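Local atomic coordinates of 5-carboxymethyl-2-hydroxymuconate delta-isomerase (Bordetella bronchiseptica, PDB entry 4JJ9), a protein that probably isomerises 5-carboxymethyl-2-hydroxymuconate in the homoprotocatechuate catabolic pathway, acting as a trimer. Residues Ile28-Asn33 and Ala72-His77; Arg45-Ala50 and Glu119-Ala124; Leu101-Gly106 and Phe142-Gly147. One frame throughout, in Å; residues are numbered along the deposited sequence.

How the contacts relate
Contact 1 and contact 3 each pair the two parallel strands of one beta-alpha-beta unit, and contact 2 joins the helices of those two units. Strands 25-31 and 97-105 run antiparallel as neighbours, so contacts 1 and 3 belong to one four-stranded sheet, with centres about 18 Å apart. Contact 2 lies on one face of that sheet, its centre about 13 Å from that of contact 3 and about 19 Å from that of contact 1. Side chains tie the three together: Ile28 CD1 meets Leu47 CD1 at 3.7 Å, Ile121 CD1 meets Leu103 CD2 at 3.6 Å, and Ile28 CG1 lies 4.0 Å from Leu101 CG.

Contact 1: Ile28-Asn33 and Ala72-His77; sequences ILYSGN and AYPAPH
Strand residues Ile28-Ser31 and Ala72-Ala75 run parallel at 26°, joined by backbone bonds that run back and forth between the two strands: Tyr73 N to Ile28 O (2.8 Å), Tyr30 N to Tyr73 O, and Ala75 N to Tyr30 O (2.7 Å). Gly32 N adds a more bent bond to Ala75 O. On the face shared by Ile28, Tyr30, Ala72 and Pro74, the Tyr30 ring lies beside the proline. Tyr30 CG sits between the backbone N and the carbonyl carbon (chi1 66°), which swings the ring across the neighbouring strand, with Pro74 CA over one face near the rim. Tyr30 CZ comes within 3.5 Å of Pro74 CB, while Tyr30 CE1 reaches Ala72 CB at 3.8 Å. The phenol OH is hydrogen-bonded to Asp35, which fixes the far end of the ring. On the opposite face, which carries Leu29 and Tyr73, Leu29 CD2 touches Tyr73 CB at 4.2 Å. Tyr73 O also accepts the OH of Tyr73 of the second subunit, while its own OH bonds to Tyr73 O of the third. Two parallel strands linked through helix 40-51 form the beta-alpha-beta unit characteristic of the trimeric tautomerase superfamily.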
ATOM      1  N   ILE A  28       1.235   5.187   6.929  1.00  8.73           N
ATOM      2  CA  ILE A  28       2.619   5.085   7.361  1.00  9.05           C
ATOM      3  C   ILE A  28       3.070   3.628   7.274  1.00  8.94           C
ATOM      4  O   ILE A  28       2.450   2.736   7.858  1.00  9.07           O
ATOM      5  CB  ILE A  28       2.829   5.579   8.809  1.00  9.06           C
ATOM      6  CG1 ILE A  28       2.149   6.940   9.039  1.00 10.62           C
ATOM      7  CG2 ILE A  28       4.332   5.625   9.109  1.00  9.71           C
ATOM      8  CD1 ILE A  28       2.288   7.458  10.485  1.00 12.97           C
ATOM      9  N   LEU A  29       4.134   3.397   6.515  1.00  8.68           N
ATOM     10  CA  LEU A  29       4.774   2.085   6.446  1.00  8.87           C
ATOM     11  C   LEU A  29       6.122   2.232   7.137  1.00  8.93           C
ATOM     12  O   LEU A  29       6.929   3.069   6.733  1.00  9.31           O
ATOM     13  CB  LEU A  29       4.979   1.658   4.994  1.00  9.12           C
ATOM     14  CG  LEU A  29       3.760   1.682   4.075  1.00  9.19           C
ATOM     15  CD1 LEU A  29       4.182   1.140   2.716  1.00 10.37           C
ATOM     16  CD2 LEU A  29       2.631   0.839   4.673  1.00 10.20           C
ATOM     17  N   TYR A  30       6.360   1.434   8.170  1.00  8.10           N
ATOM     18  CA  TYR A  30       7.577   1.584   8.961  1.00  7.98           C
ATOM     19  C   TYR A  30       8.144   0.253   9.432  1.00  7.85           C
ATOM     20  O   TYR A  30       7.432  -0.751   9.497  1.00  8.01           O
ATOM     21  CB  TYR A  30       7.349   2.542  10.142  1.00  7.53           C
ATOM     22  CG  TYR A  30       6.385   2.055  11.199  1.00  7.91           C
ATOM     23  CD1 TYR A  30       4.998   2.165  11.016  1.00  8.69           C
ATOM     24  CD2 TYR A  30       6.859   1.508  12.395  1.00  8.11           C
ATOM     25  CE1 TYR A  30       4.109   1.733  12.002  1.00  8.03           C
ATOM     26  CE2 TYR A  30       5.985   1.081  13.386  1.00  8.13           C
ATOM     27  CZ  TYR A  30       4.609   1.190  13.176  1.00  8.33           C
ATOM     28  OH  TYR A  30       3.750   0.748  14.147  1.00 11.48           O
ATOM     29  N   SER A  31       9.440   0.241   9.734  1.00  7.94           N
ATOM     30  CA  SER A  31      10.078  -0.959  10.259  1.00  8.18           C
ATOM     31  C   SER A  31       9.585  -1.258  11.687  1.00  8.04           C
ATOM     32  O   SER A  31       9.479  -0.358  12.525  1.00  7.94           O
ATOM     33  CB  SER A  31      11.609  -0.824  10.210  1.00  7.92           C
ATOM     34  OG  SER A  31      12.032   0.324  10.929  1.00  9.04           O
ATOM     35  N   GLY A  32       9.286  -2.530  11.947  1.00  8.40           N
ATOM     36  CA  GLY A  32       8.600  -2.935  13.179  1.00  9.31           C
ATOM     37  C   GLY A  32       9.369  -2.610  14.446  1.00 10.08           C
ATOM     38  O   GLY A  32       8.772  -2.462  15.517  1.00 10.61           O
ATOM     39  N   ASN A  33      10.691  -2.501  14.330  1.00 10.50           N
ATOM     40  CA  ASN A  33      11.524  -2.139  15.485  1.00 11.03           C
ATOM     41  C   ASN A  33      11.196  -0.774  16.100  1.00 11.64           C
ATOM     42  O   ASN A  33      11.504  -0.528  17.267  1.00 12.07           O
ATOM     43  CB  ASN A  33      13.030  -2.260  15.173  1.00 11.16           C
ATOM     44  CG  ASN A  33      13.490  -1.352  14.023  1.00 11.83           C
ATOM     45  OD1 ASN A  33      12.685  -0.759  13.296  1.00 10.86           O
ATOM     46  ND2 ASN A  33      14.806  -1.248  13.861  1.00 11.35           N
ATOM     47  N   ALA A  72      -1.152   3.230  10.342  1.00 10.22           N
ATOM     48  CA  ALA A  72       0.261   2.907  10.470  1.00  9.54           C
ATOM     49  C   ALA A  72       0.478   1.404  10.548  1.00  8.99           C
ATOM     50  O   ALA A  72      -0.168   0.711  11.345  1.00  9.75           O
ATOM     51  CB  ALA A  72       0.856   3.590  11.685  1.00  9.82           C
ATOM     52  N   TYR A  73       1.395   0.917   9.721  1.00  8.34           N
ATOM     53  CA  TYR A  73       1.680  -0.521   9.605  1.00  7.65           C
ATOM     54  C   TYR A  73       3.143  -0.850   9.885  1.00  7.51           C
ATOM     55  O   TYR A  73       4.009  -0.541   9.071  1.00  7.49           O
ATOM     56  CB  TYR A  73       1.339  -1.014   8.197  1.00  7.66           C
ATOM     57  CG  TYR A  73      -0.132  -1.107   7.897  1.00  8.41           C
ATOM     58  CD1 TYR A  73      -0.889  -2.188   8.357  1.00  8.97           C
ATOM     59  CD2 TYR A  73      -0.773  -0.120   7.150  1.00  8.57           C
ATOM     60  CE1 TYR A  73      -2.254  -2.282   8.067  1.00  8.08           C
ATOM     61  CE2 TYR A  73      -2.143  -0.211   6.851  1.00  9.67           C
ATOM     62  CZ  TYR A  73      -2.870  -1.292   7.321  1.00  9.53           C
ATOM     63  OH  TYR A  73      -4.227  -1.393   7.048  1.00  9.75           O
ATOM     64  N   PRO A  74       3.423  -1.494  11.030  1.00  7.44           N
ATOM     65  CA  PRO A  74       4.787  -1.975  11.258  1.00  7.87           C
ATOM     66  C   PRO A  74       5.091  -3.221  10.426  1.00  7.70           C
ATOM     67  O   PRO A  74       4.333  -4.197  10.449  1.00  8.70           O
ATOM     68  CB  PRO A  74       4.803  -2.313  12.754  1.00  7.38           C
ATOM     69  CG  PRO A  74       3.372  -2.545  13.131  1.00  8.92           C
ATOM     70  CD  PRO A  74       2.522  -1.763  12.169  1.00  7.78           C
ATOM     71  N   ALA A  75       6.195  -3.187   9.691  1.00  8.19           N
ATOM     72  CA  ALA A  75       6.623  -4.346   8.918  1.00  8.09           C
ATOM     73  C   ALA A  75       7.434  -5.287   9.808  1.00  8.44           C
ATOM     74  O   ALA A  75       8.397  -4.861  10.450  1.00  8.16           O
ATOM     75  CB  ALA A  75       7.445  -3.898   7.697  1.00  7.97           C
ATOM     76  N   PRO A  76       7.051  -6.574   9.848  1.00  8.95           N
ATOM     77  CA  PRO A  76       7.797  -7.546  10.663  1.00  9.68           C
ATOM     78  C   PRO A  76       9.125  -7.981  10.044  1.00  9.94           C
ATOM     79  O   PRO A  76       9.983  -8.536  10.745  1.00 10.26           O
ATOM     80  CB  PRO A  76       6.845  -8.742  10.741  1.00 10.11           C
ATOM     81  CG  PRO A  76       6.002  -8.641   9.524  1.00  9.01           C
ATOM     82  CD  PRO A  76       5.870  -7.176   9.199  1.00  9.07           C
ATOM     83  N   HIS A  77       9.279  -7.747   8.741  1.00  9.51           N
ATOM     84  CA  HIS A  77      10.478  -8.131   8.004  1.00  9.81           C
ATOM     85  C   HIS A  77      10.900  -6.944   7.165  1.00  9.48           C
ATOM     86  O   HIS A  77      10.073  -6.315   6.506  1.00  9.23           O
ATOM     87  CB  HIS A  77      10.212  -9.351   7.107  1.00 10.44           C
ATOM     88  CG  HIS A  77       9.580 -10.496   7.831  1.00 12.63           C
ATOM     89  ND1 HIS A  77      10.243 -11.219   8.801  1.00 15.13           N
ATOM     90  CD2 HIS A  77       8.342 -11.033   7.739  1.00 14.62           C
ATOM     91  CE1 HIS A  77       9.436 -12.153   9.276  1.00 15.89           C
ATOM     92  NE2 HIS A  77       8.276 -12.056   8.652  1.00 15.55           N
TER

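Contact 2: Arg45-Ala50 and Glu119-Ala124; sequences RGLADA and ETIAQA
Ala50 and Ala124 meet methyl to methyl, with Ala50 CB 3.4 Å from Ala124 CB, a spacing tighter than usual van der Waals contact. Both CB atoms point at the opposing helix, and the small residues allow the segment axes to approach to 9.2 Å. The helices run nearly antiparallel, at 154° between their N-to-C directions. Further apolar contact comes from Leu47, whose CD2 branch does the touching: it reaches Ile121 CG2 at 4.1 Å and Ala124 CB at 4.3 Å. The Leu47 and Ile121 side chains cross at about a right angle, so one methyl of each meets the other rather than the two chains lying alongside.

Contacts of carbon with backbone oxygen make up the rest. Leu47 CD2 lies 4.0 Å from Ile121 O. Thr120 turns its methyl to the partner helix, placing CG2 3.7 Å from Ala50 O, and its OG1 is bonded instead to Arg116 O, one turn back in its own helix. No hydrogen bond links the two segments; their backbone amides and carbonyls pair along each helix, as in Ala50 N to Gly46 O.

Around this seam, Thr120 packs on Val54 and Ile121 touches Phe63 in a loop. Helix 111-135 carries Ala122 against Tyr151 of the second subunit, and helix 40-51 presents Arg45 and Ala48 to Ala79 of the third. Toward the sheet, Leu47 meets Ile28 and Leu101, and Ile121 meets Leu26, Leu103 and Phe142, so the helix pair packs on strands 25-31, 97-105 and 138-146.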
ATOM      1  N   ARG A  45      -2.496  10.086  15.799  1.00 13.90           N
ATOM      2  CA  ARG A  45      -3.400  11.115  16.328  1.00 15.06           C
ATOM      3  C   ARG A  45      -2.850  12.509  16.085  1.00 15.03           C
ATOM      4  O   ARG A  45      -3.582  13.408  15.656  1.00 15.59           O
ATOM      5  CB  ARG A  45      -3.680  10.900  17.821  1.00 15.15           C
ATOM      6  CG  ARG A  45      -4.528   9.672  18.113  1.00 17.62           C
ATOM      7  CD  ARG A  45      -4.984   9.613  19.578  1.00 19.95           C
ATOM      8  NE  ARG A  45      -3.901   9.330  20.529  1.00 22.65           N
ATOM      9  CZ  ARG A  45      -3.389   8.124  20.769  1.00 22.76           C
ATOM     10  NH1 ARG A  45      -3.831   7.052  20.122  1.00 24.06           N
ATOM     11  NH2 ARG A  45      -2.414   7.989  21.656  1.00 24.96           N
ATOM     12  N   GLY A  46      -1.554  12.682  16.342  1.00 15.14           N
ATOM     13  CA  GLY A  46      -0.884  13.962  16.120  1.00 15.69           C
ATOM     14  C   GLY A  46      -0.921  14.404  14.668  1.00 15.82           C
ATOM     15  O   GLY A  46      -1.078  15.594  14.374  1.00 15.82           O
ATOM     16  N   LEU A  47      -0.769  13.447  13.755  1.00 15.75           N
ATOM     17  CA  LEU A  47      -0.807  13.745  12.321  1.00 16.30           C
ATOM     18  C   LEU A  47      -2.209  14.117  11.849  1.00 17.01           C
ATOM     19  O   LEU A  47      -2.368  15.034  11.035  1.00 17.00           O
ATOM     20  CB  LEU A  47      -0.241  12.584  11.496  1.00 16.09           C
ATOM     21  CG  LEU A  47       1.281  12.412  11.582  1.00 15.68           C
ATOM     22  CD1 LEU A  47       1.716  11.049  11.015  1.00 14.69           C
ATOM     23  CD2 LEU A  47       2.032  13.560  10.889  1.00 15.71           C
ATOM     24  N   ALA A  48      -3.214  13.412  12.369  1.00 17.72           N
ATOM     25  CA  ALA A  48      -4.618  13.705  12.051  1.00 18.92           C
ATOM     26  C   ALA A  48      -4.980  15.100  12.552  1.00 19.88           C
ATOM     27  O   ALA A  48      -5.600  15.881  11.829  1.00 20.23           O
ATOM     28  CB  ALA A  48      -5.542  12.658  12.656  1.00 18.67           C
ATOM     29  N   ASP A  49      -4.572  15.414  13.780  1.00 21.12           N
ATOM     30  CA  ASP A  49      -4.754  16.757  14.340  1.00 22.17           C
ATOM     31  C   ASP A  49      -4.140  17.819  13.434  1.00 22.28           C
ATOM     32  O   ASP A  49      -4.763  18.848  13.166  1.00 21.96           O
ATOM     33  CB  ASP A  49      -4.146  16.853  15.740  1.00 22.85           C
ATOM     34  CG  ASP A  49      -4.991  16.162  16.796  1.00 25.02           C
ATOM     35  OD1 ASP A  49      -6.101  15.685  16.481  1.00 27.64           O
ATOM     36  OD2 ASP A  49      -4.534  16.096  17.958  1.00 28.53           O
ATOM     37  N   ALA A  50      -2.926  17.551  12.949  1.00 22.13           N
ATOM     38  CA  ALA A  50      -2.228  18.473  12.059  1.00 22.45           C
ATOM     39  C   ALA A  50      -2.942  18.660  10.718  1.00 22.41           C
ATOM     40  O   ALA A  50      -3.010  19.776  10.206  1.00 22.57           O
ATOM     41  CB  ALA A  50      -0.794  18.026  11.841  1.00 21.97           C
ATOM     42  N   GLU A 119       3.920  21.164   3.933  1.00 16.59           N
ATOM     43  CA  GLU A 119       4.670  21.821   5.009  1.00 17.47           C
ATOM     44  C   GLU A 119       4.087  21.582   6.404  1.00 17.09           C
ATOM     45  O   GLU A 119       4.829  21.253   7.335  1.00 16.88           O
ATOM     46  CB  GLU A 119       4.803  23.320   4.727  1.00 17.89           C
ATOM     47  CG  GLU A 119       5.730  23.631   3.561  1.00 21.80           C
ATOM     48  CD  GLU A 119       7.176  23.337   3.871  1.00 26.81           C
ATOM     49  OE1 GLU A 119       7.719  23.953   4.820  1.00 29.57           O
ATOM     50  OE2 GLU A 119       7.773  22.492   3.164  1.00 28.97           O
ATOM     51  N   THR A 120       2.768  21.738   6.539  1.00 16.65           N
ATOM     52  CA  THR A 120       2.073  21.545   7.813  1.00 16.66           C
ATOM     53  C   THR A 120       2.253  20.109   8.325  1.00 16.29           C
ATOM     54  O   THR A 120       2.639  19.885   9.481  1.00 16.21           O
ATOM     55  CB  THR A 120       0.563  21.897   7.703  1.00 16.58           C
ATOM     56  OG1 THR A 120       0.415  23.241   7.219  1.00 17.92           O
ATOM     57  CG2 THR A 120      -0.133  21.777   9.055  1.00 17.82           C
ATOM     58  N   ILE A 121       1.999  19.137   7.456  1.00 15.73           N
ATOM     59  CA  ILE A 121       2.100  17.732   7.858  1.00 15.54           C
ATOM     60  C   ILE A 121       3.553  17.297   8.112  1.00 15.67           C
ATOM     61  O   ILE A 121       3.829  16.608   9.105  1.00 15.43           O
ATOM     62  CB  ILE A 121       1.363  16.801   6.873  1.00 15.53           C
ATOM     63  CG1 ILE A 121      -0.134  17.142   6.867  1.00 16.01           C
ATOM     64  CG2 ILE A 121       1.567  15.334   7.264  1.00 15.31           C
ATOM     65  CD1 ILE A 121      -0.885  16.637   5.653  1.00 15.76           C
ATOM     66  N   ALA A 122       4.472  17.723   7.243  1.00 15.75           N
ATOM     67  CA  ALA A 122       5.896  17.428   7.415  1.00 16.30           C
ATOM     68  C   ALA A 122       6.429  18.005   8.729  1.00 16.69           C
ATOM     69  O   ALA A 122       7.170  17.339   9.444  1.00 16.72           O
ATOM     70  CB  ALA A 122       6.703  17.947   6.244  1.00 16.51           C
ATOM     71  N   GLN A 123       6.047  19.240   9.045  1.00 17.29           N
ATOM     72  CA  GLN A 123       6.466  19.858  10.312  1.00 18.11           C
ATOM     73  C   GLN A 123       5.923  19.105  11.530  1.00 17.57           C
ATOM     74  O   GLN A 123       6.629  18.942  12.532  1.00 17.78           O
ATOM     75  CB  GLN A 123       6.083  21.346  10.350  1.00 18.72           C
ATOM     76  CG  GLN A 123       7.003  22.216   9.497  1.00 21.65           C
ATOM     77  CD  GLN A 123       6.450  23.607   9.213  1.00 25.01           C
ATOM     78  OE1 GLN A 123       5.563  24.102   9.915  1.00 28.06           O
ATOM     79  NE2 GLN A 123       6.979  24.248   8.177  1.00 26.18           N
ATOM     80  N   ALA A 124       4.678  18.643  11.437  1.00 17.24           N
ATOM     81  CA  ALA A 124       4.076  17.810  12.477  1.00 16.83           C
ATOM     82  C   ALA A 124       4.797  16.466  12.601  1.00 16.79           C
ATOM     83  O   ALA A 124       5.060  15.995  13.705  1.00 16.30           O
ATOM     84  CB  ALA A 124       2.606  17.592  12.195  1.00 17.02           C
TER

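Contact 3: Leu101-Gly106 and Phe142-Gly147; sequences LNLRMG and FQIDVG
Leu101-Met105 and Phe142-Val146 are the two parallel strands of a beta-alpha-beta unit whose connection is helix 111-135. Five backbone bonds join them in regular succession, from Gln143 N to Leu101 O (2.9 Å) through to Gly147 N to Met105 O (2.9 Å). On the helix-covered face, Phe142 presents its ring edge to the neighbouring strand: CE1 lies 3.8 Å from Leu103 CB, and Leu101 O is also near the ring plane. Leu103 and Ile144 lie side by side and point the same way. The selenium of Met105, a selenomethionine, reaches Ile144 CG2 at 3.7 Å.

Polar groups occupy the other face. Asn102 extends with CG opposite the backbone N (chi1 180°), bringing its amide across the strand boundary to Asp145 at about a right angle. Further along, the extended Arg104 passes Gly147, with NE 3.7 Å from Gly147 CA; its NH2 salt-bridges Glu149 of the same chain and its NH1 Asp145 of the third subunit.

In the next shell, Tyr100 OH bonds to both Asn102 ND2 and Gln143 OE1, steadying two adjacent side chains. Asp145 OD2 receives Arg104 of the second subunit, a positive charge that probably favours the carboxylate form, and strand 138-146 continues the sheet antiparallel into that subunit. A water bridges Asn102 OD1 and Asp145 OD2, while ND2 gives a nearly straight bond (2.9 Å, 176°) to the same Asp145 OD2, lying within the amide plane yet approaching the carboxylate from above, 60° out of its plane.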
ATOM      1  N   LEU A 101       5.903   7.886   4.984  1.00  8.11           N
ATOM      2  CA  LEU A 101       4.568   8.463   5.159  1.00  7.80           C
ATOM      3  C   LEU A 101       4.046   8.913   3.799  1.00  7.88           C
ATOM      4  O   LEU A 101       4.751   9.585   3.045  1.00  6.59           O
ATOM      5  CB  LEU A 101       4.620   9.672   6.113  1.00  8.21           C
ATOM      6  CG  LEU A 101       4.950   9.483   7.602  1.00  9.82           C
ATOM      7  CD1 LEU A 101       6.395   9.022   7.777  1.00 11.24           C
ATOM      8  CD2 LEU A 101       4.736  10.811   8.310  1.00 11.85           C
ATOM      9  N   ASN A 102       2.819   8.516   3.472  1.00  7.81           N
ATOM     10  CA  ASN A 102       2.243   8.865   2.188  1.00  8.30           C
ATOM     11  C   ASN A 102       0.843   9.409   2.398  1.00  8.58           C
ATOM     12  O   ASN A 102      -0.014   8.718   2.949  1.00  8.57           O
ATOM     13  CB  ASN A 102       2.223   7.633   1.267  1.00  8.85           C
ATOM     14  CG  ASN A 102       1.636   7.930  -0.108  1.00 11.22           C
ATOM     15  OD1 ASN A 102       0.419   8.054  -0.257  1.00 13.37           O
ATOM     16  ND2 ASN A 102       2.493   8.009  -1.118  1.00 12.35           N
ATOM     17  N   LEU A 103       0.630  10.655   1.985  1.00  8.66           N
ATOM     18  CA  LEU A 103      -0.708  11.243   1.977  1.00  9.19           C
ATOM     19  C   LEU A 103      -1.256  11.165   0.564  1.00  9.66           C
ATOM     20  O   LEU A 103      -0.605  11.619  -0.385  1.00  9.27           O
ATOM     21  CB  LEU A 103      -0.665  12.711   2.428  1.00  9.17           C
ATOM     22  CG  LEU A 103      -2.008  13.455   2.318  1.00 10.09           C
ATOM     23  CD1 LEU A 103      -3.057  12.830   3.231  1.00 11.74           C
ATOM     24  CD2 LEU A 103      -1.843  14.934   2.629  1.00 12.20           C
ATOM     25  N   ARG A 104      -2.447  10.585   0.428  1.00  9.87           N
ATOM     26  CA  ARG A 104      -3.153  10.576  -0.846  1.00 10.77           C
ATOM     27  C   ARG A 104      -4.258  11.617  -0.733  1.00 11.35           C
ATOM     28  O   ARG A 104      -5.147  11.490   0.106  1.00 11.52           O
ATOM     29  CB  ARG A 104      -3.724   9.187  -1.149  1.00 10.64           C
ATOM     30  CG  ARG A 104      -4.312   9.057  -2.553  1.00 11.97           C
ATOM     31  CD  ARG A 104      -4.992   7.725  -2.725  1.00 14.82           C
ATOM     32  NE  ARG A 104      -5.847   7.701  -3.910  1.00 15.59           N
ATOM     33  CZ  ARG A 104      -5.753   6.808  -4.890  1.00 16.06           C
ATOM     34  NH1 ARG A 104      -4.840   5.847  -4.833  1.00 15.92           N
ATOM     35  NH2 ARG A 104      -6.590   6.871  -5.927  1.00 16.16           N
HETATM   36  N   MSE A 105      -4.179  12.657  -1.556  1.00 12.52           N
HETATM   37  CA  MSE A 105      -5.141  13.759  -1.497  1.00 13.88           C
HETATM   38  C   MSE A 105      -5.902  13.900  -2.810  1.00 14.09           C
HETATM   39  O   MSE A 105      -5.550  13.274  -3.804  1.00 13.79           O
HETATM   40  CB  MSE A 105      -4.464  15.075  -1.087  1.00 14.92           C
HETATM   41  CG  MSE A 105      -3.580  15.745  -2.132  1.00 17.53           C
HETATM   42 SE   MSE A 105      -2.841  17.437  -1.421  1.00 29.01          SE
HETATM   43  CE  MSE A 105      -4.452  18.556  -1.443  1.00 25.21           C
ATOM     44  N   GLY A 106      -6.936  14.731  -2.804  1.00 14.33           N
ATOM     45  CA  GLY A 106      -7.784  14.897  -3.978  1.00 15.45           C
ATOM     46  C   GLY A 106      -7.209  15.809  -5.050  1.00 16.04           C
ATOM     47  O   GLY A 106      -6.367  16.674  -4.778  1.00 16.15           O
ATOM     48  N   PHE A 142       8.388  11.608   3.593  1.00  9.81           N
ATOM     49  CA  PHE A 142       6.968  11.932   3.451  1.00  9.55           C
ATOM     50  C   PHE A 142       6.690  12.389   2.025  1.00  9.44           C
ATOM     51  O   PHE A 142       7.398  13.244   1.487  1.00  9.48           O
ATOM     52  CB  PHE A 142       6.568  13.008   4.471  1.00 10.02           C
ATOM     53  CG  PHE A 142       5.210  13.627   4.226  1.00 10.93           C
ATOM     54  CD1 PHE A 142       4.062  12.837   4.132  1.00 11.50           C
ATOM     55  CD2 PHE A 142       5.076  15.012   4.131  1.00 13.07           C
ATOM     56  CE1 PHE A 142       2.814  13.413   3.907  1.00 13.38           C
ATOM     57  CE2 PHE A 142       3.825  15.598   3.917  1.00 13.34           C
ATOM     58  CZ  PHE A 142       2.696  14.797   3.806  1.00 12.34           C
ATOM     59  N   GLN A 143       5.656  11.813   1.411  1.00  9.48           N
ATOM     60  CA  GLN A 143       5.265  12.179   0.045  1.00  8.97           C
ATOM     61  C   GLN A 143       3.774  12.413  -0.000  1.00  8.83           C
ATOM     62  O   GLN A 143       3.027  11.770   0.730  1.00  8.42           O
ATOM     63  CB  GLN A 143       5.631  11.077  -0.957  1.00  9.43           C
ATOM     64  CG  GLN A 143       7.137  10.839  -1.077  1.00 10.58           C
ATOM     65  CD  GLN A 143       7.509   9.872  -2.192  1.00 11.68           C
ATOM     66  OE1 GLN A 143       6.966   8.774  -2.299  1.00 14.55           O
ATOM     67  NE2 GLN A 143       8.469  10.272  -3.014  1.00 14.40           N
ATOM     68  N   ILE A 144       3.356  13.342  -0.854  1.00  8.80           N
ATOM     69  CA  ILE A 144       1.933  13.533  -1.137  1.00  8.75           C
ATOM     70  C   ILE A 144       1.660  13.145  -2.579  1.00  9.37           C
ATOM     71  O   ILE A 144       2.298  13.666  -3.486  1.00  9.60           O
ATOM     72  CB  ILE A 144       1.480  14.991  -0.941  1.00  8.42           C
ATOM     73  CG1 ILE A 144       1.633  15.414   0.514  1.00  8.97           C
ATOM     74  CG2 ILE A 144       0.024  15.143  -1.358  1.00  9.05           C
ATOM     75  CD1 ILE A 144       1.303  16.902   0.732  1.00  9.42           C
ATOM     76  N   ASP A 145       0.721  12.220  -2.775  1.00  9.51           N
ATOM     77  CA  ASP A 145       0.260  11.842  -4.110  1.00 10.49           C
ATOM     78  C   ASP A 145      -1.141  12.402  -4.319  1.00 10.71           C
ATOM     79  O   ASP A 145      -1.908  12.533  -3.365  1.00 11.00           O
ATOM     80  CB  ASP A 145       0.180  10.320  -4.252  1.00 10.91           C
ATOM     81  CG  ASP A 145       1.533   9.654  -4.339  1.00 13.30           C
ATOM     82  OD1 ASP A 145       2.483  10.275  -4.866  1.00 16.44           O
ATOM     83  OD2 ASP A 145       1.632   8.480  -3.895  1.00 14.49           O
ATOM     84  N   VAL A 146      -1.472  12.731  -5.567  1.00 10.99           N
ATOM     85  CA  VAL A 146      -2.843  13.116  -5.905  1.00 11.57           C
ATOM     86  C   VAL A 146      -3.543  11.881  -6.481  1.00 12.04           C
ATOM     87  O   VAL A 146      -3.041  11.249  -7.408  1.00 12.25           O
ATOM     88  CB  VAL A 146      -2.875  14.292  -6.912  1.00 11.83           C
ATOM     89  CG1 VAL A 146      -4.292  14.542  -7.416  1.00 12.45           C
ATOM     90  CG2 VAL A 146      -2.304  15.560  -6.279  1.00 12.73           C
ATOM     91  N   GLY A 147      -4.687  11.522  -5.908  1.00 12.47           N
ATOM     92  CA  GLY A 147      -5.437  10.364  -6.383  1.00 12.97           C
ATOM     93  C   GLY A 147      -5.837  10.545  -7.832  1.00 13.05           C
ATOM     94  O   GLY A 147      -6.342  11.604  -8.212  1.00 13.90           O
TER
HETATM   95  O   HOH W   1      -0.618   7.264  -2.518  1.00 27.26           O